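Local atomic coordinates of hypothetical protein SP2199 (Streptococcus pneumoniae TIGR4, PDB entry 2IBO), a protein that is of unknown function but belongs to the thiamine-binding protein family of the MTH1187-YkoF clan, and so may bind thiamine or a related compound. Residues I55-E58 / A59-A63. Sequence-based numbering, arbitrary orientation.
Sequences ILKE and ALEVA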
ATOM      1  N   ILE A  55      -8.937 -14.918  -9.099  1.00 25.66           N
ATOM      2  CA  ILE A  55      -8.868 -13.867 -10.104  1.00 24.23           C
ATOM      3  C   ILE A  55      -7.591 -13.043  -9.954  1.00 25.28           C
ATOM      4  O   ILE A  55      -6.962 -12.681 -10.947  1.00 26.05           O
ATOM      5  CB  ILE A  55     -10.116 -12.954 -10.029  1.00 15.10           C
ATOM      6  CG1 ILE A  55     -11.370 -13.782 -10.388  1.00 14.09           C
ATOM      7  CG2 ILE A  55      -9.973 -11.770 -10.974  1.00 13.09           C
ATOM      8  CD1 ILE A  55     -12.668 -12.992 -10.414  1.00 14.62           C
ATOM      9  N   LEU A  56      -7.195 -12.766  -8.712  1.00 26.14           N
ATOM     10  CA  LEU A  56      -5.979 -11.992  -8.451  1.00 25.66           C
ATOM     11  C   LEU A  56      -4.780 -12.710  -9.054  1.00 26.52           C
ATOM     12  O   LEU A  56      -3.985 -12.101  -9.773  1.00 26.89           O
ATOM     13  CB  LEU A  56      -5.757 -11.809  -6.940  1.00 15.90           C
ATOM     14  CG  LEU A  56      -4.447 -11.131  -6.477  1.00 14.05           C
ATOM     15  CD1 LEU A  56      -4.316  -9.728  -7.088  1.00 13.61           C
ATOM     16  CD2 LEU A  56      -4.421 -11.044  -4.960  1.00 12.48           C
ATOM     17  N   LYS A  57      -4.670 -14.010  -8.767  1.00 13.64           N
ATOM     18  CA  LYS A  57      -3.566 -14.822  -9.270  1.00 15.07           C
ATOM     19  C   LYS A  57      -3.526 -14.842 -10.787  1.00 16.02           C
ATOM     20  O   LYS A  57      -2.451 -14.714 -11.378  1.00 14.05           O
ATOM     21  CB  LYS A  57      -3.672 -16.243  -8.746  1.00 56.68           C
ATOM     22  CG  LYS A  57      -2.493 -17.115  -9.115  1.00 59.31           C
ATOM     23  CD  LYS A  57      -2.638 -18.489  -8.495  1.00 59.04           C
ATOM     24  CE  LYS A  57      -1.531 -19.405  -8.956  1.00 60.38           C
ATOM     25  NZ  LYS A  57      -1.779 -20.820  -8.556  1.00 64.21           N
ATOM     26  N   GLU A  58      -4.689 -14.984 -11.422  1.00 25.08           N
ATOM     27  CA  GLU A  58      -4.738 -15.002 -12.880  1.00 26.66           C
ATOM     28  C   GLU A  58      -4.383 -13.623 -13.432  1.00 26.09           C
ATOM     29  O   GLU A  58      -3.608 -13.504 -14.379  1.00 25.90           O
ATOM     30  CB  GLU A  58      -6.128 -15.418 -13.373  1.00 60.91           C
ATOM     31  CG  GLU A  58      -6.132 -16.682 -14.225  1.00 65.98           C
ATOM     32  CD  GLU A  58      -5.296 -16.551 -15.487  1.00 68.10           C
ATOM     33  OE1 GLU A  58      -5.112 -17.566 -16.192  1.00 69.75           O
ATOM     34  OE2 GLU A  58      -4.826 -15.435 -15.781  1.00 69.57           O
ATOM     35  N   ALA A  59      -4.946 -12.579 -12.833  1.00 29.37           N
ATOM     36  CA  ALA A  59      -4.675 -11.223 -13.281  1.00 28.27           C
ATOM     37  C   ALA A  59      -3.171 -10.987 -13.308  1.00 28.25           C
ATOM     38  O   ALA A  59      -2.631 -10.446 -14.273  1.00 26.03           O
ATOM     39  CB  ALA A  59      -5.353 -10.218 -12.352  1.00 15.24           C
ATOM     40  N   LEU A  60      -2.491 -11.408 -12.247  1.00 33.57           N
ATOM     41  CA  LEU A  60      -1.050 -11.225 -12.175  1.00 35.52           C
ATOM     42  C   LEU A  60      -0.298 -12.072 -13.202  1.00 36.81           C
ATOM     43  O   LEU A  60       0.687 -11.610 -13.774  1.00 37.37           O
ATOM     44  CB  LEU A  60      -0.549 -11.502 -10.752  1.00 38.68           C
ATOM     45  CG  LEU A  60      -0.815 -10.348  -9.768  1.00 38.42           C
ATOM     46  CD1 LEU A  60      -0.423 -10.749  -8.363  1.00 37.09           C
ATOM     47  CD2 LEU A  60      -0.032  -9.121 -10.203  1.00 38.30           C
ATOM     48  N   GLU A  61      -0.766 -13.298 -13.446  1.00 32.78           N
ATOM     49  CA  GLU A  61      -0.132 -14.169 -14.440  1.00 33.14           C
ATOM     50  C   GLU A  61      -0.321 -13.549 -15.828  1.00 32.74           C
ATOM     51  O   GLU A  61       0.559 -13.634 -16.678  1.00 33.61           O
ATOM     52  CB  GLU A  61      -0.733 -15.577 -14.386  1.00 51.85           C
ATOM     53  CG  GLU A  61      -0.494 -16.279 -13.054  1.00 54.63           C
ATOM     54  CD  GLU A  61      -1.109 -17.667 -12.976  1.00 58.04           C
ATOM     55  OE1 GLU A  61      -2.282 -17.839 -13.383  1.00 59.21           O
ATOM     56  OE2 GLU A  61      -0.418 -18.589 -12.488  1.00 59.95           O
ATOM     57  N   VAL A  62      -1.462 -12.912 -16.058  1.00 31.91           N
ATOM     58  CA  VAL A  62      -1.686 -12.259 -17.338  1.00 33.29           C
ATOM     59  C   VAL A  62      -0.660 -11.135 -17.481  1.00 35.44           C
ATOM     60  O   VAL A  62       0.038 -11.053 -18.492  1.00 36.97           O
ATOM     61  CB  VAL A  62      -3.092 -11.624 -17.435  1.00 21.29           C
ATOM     62  CG1 VAL A  62      -3.176 -10.755 -18.675  1.00 18.54           C
ATOM     63  CG2 VAL A  62      -4.167 -12.701 -17.462  1.00 19.89           C
ATOM     64  N   ALA A  63      -0.567 -10.274 -16.465  1.00 36.77           N
ATOM     65  CA  ALA A  63       0.374  -9.148 -16.496  1.00 38.70           C
ATOM     66  C   ALA A  63       1.815  -9.617 -16.672  1.00 39.70           C
ATOM     67  O   ALA A  63       2.594  -8.995 -17.401  1.00 38.36           O
ATOM     68  CB  ALA A  63       0.256  -8.318 -15.219  1.00 27.54           C
TER
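Lys-57 and Glu-61 leave the helix by different first torsions and still meet. Lys-57 sends CG anti to its own N (chi1 -174°) and stays extended to NZ. Glu-61 sets CG anti to its carbonyl carbon (chi1 -63°), which swings the chain back over the preceding turn. The two side chains cross at a slant, with OE2 of Glu-61 3.8 Å from CE of Lys-57. The two charged ends do not touch: NZ of Lys-57 stays 4.7 Å from OE2 of Glu-61. The ammonium instead makes a salt bridge with Asp-50 of the second subunit, and the glutamate would probably add only a weaker electrostatic pull.

The side chain of Glu-58 crosses that of Val-62 at about a right angle. OE2 of Glu-58 lies 3.3 Å from the CG2 methyl of Val-62. OE1 of Glu-58 and OE1 of Glu-61 are 4.0 Å apart, and the two carboxylate planes are nearly perpendicular. These like charges probably repel mildly.

On the buried side, Leu-56 and Leu-60 meet through their CD1 methyls at 4.2 Å. Leu-56 also packs on Leu-7 and Val-74, and Leu-60 on Ala-72 and on Ile-76 of the second subunit. The CB methyl of Ala-59 touches Leu-7 of strand 2-11 and Leu-29 of helix 16-31.

Four backbone bonds join residues 55-58 to 59-62. N of Ala-59 donates to O of Ile-55 at 2.8 Å, and N of Val-62 to O of Glu-58 at 2.8 Å. Leu-60 to Leu-56 and Glu-61 to Lys-57 follow the same i to i+4 pattern, and Ala-63 to Ala-59 continues it. The arrangement is that of an amphipathic alpha-helix: helix 49-64, the second helix, lays its apolar side on the four-stranded antiparallel sheet of a ferredoxin-like alpha-beta fold and joins the subunit interface.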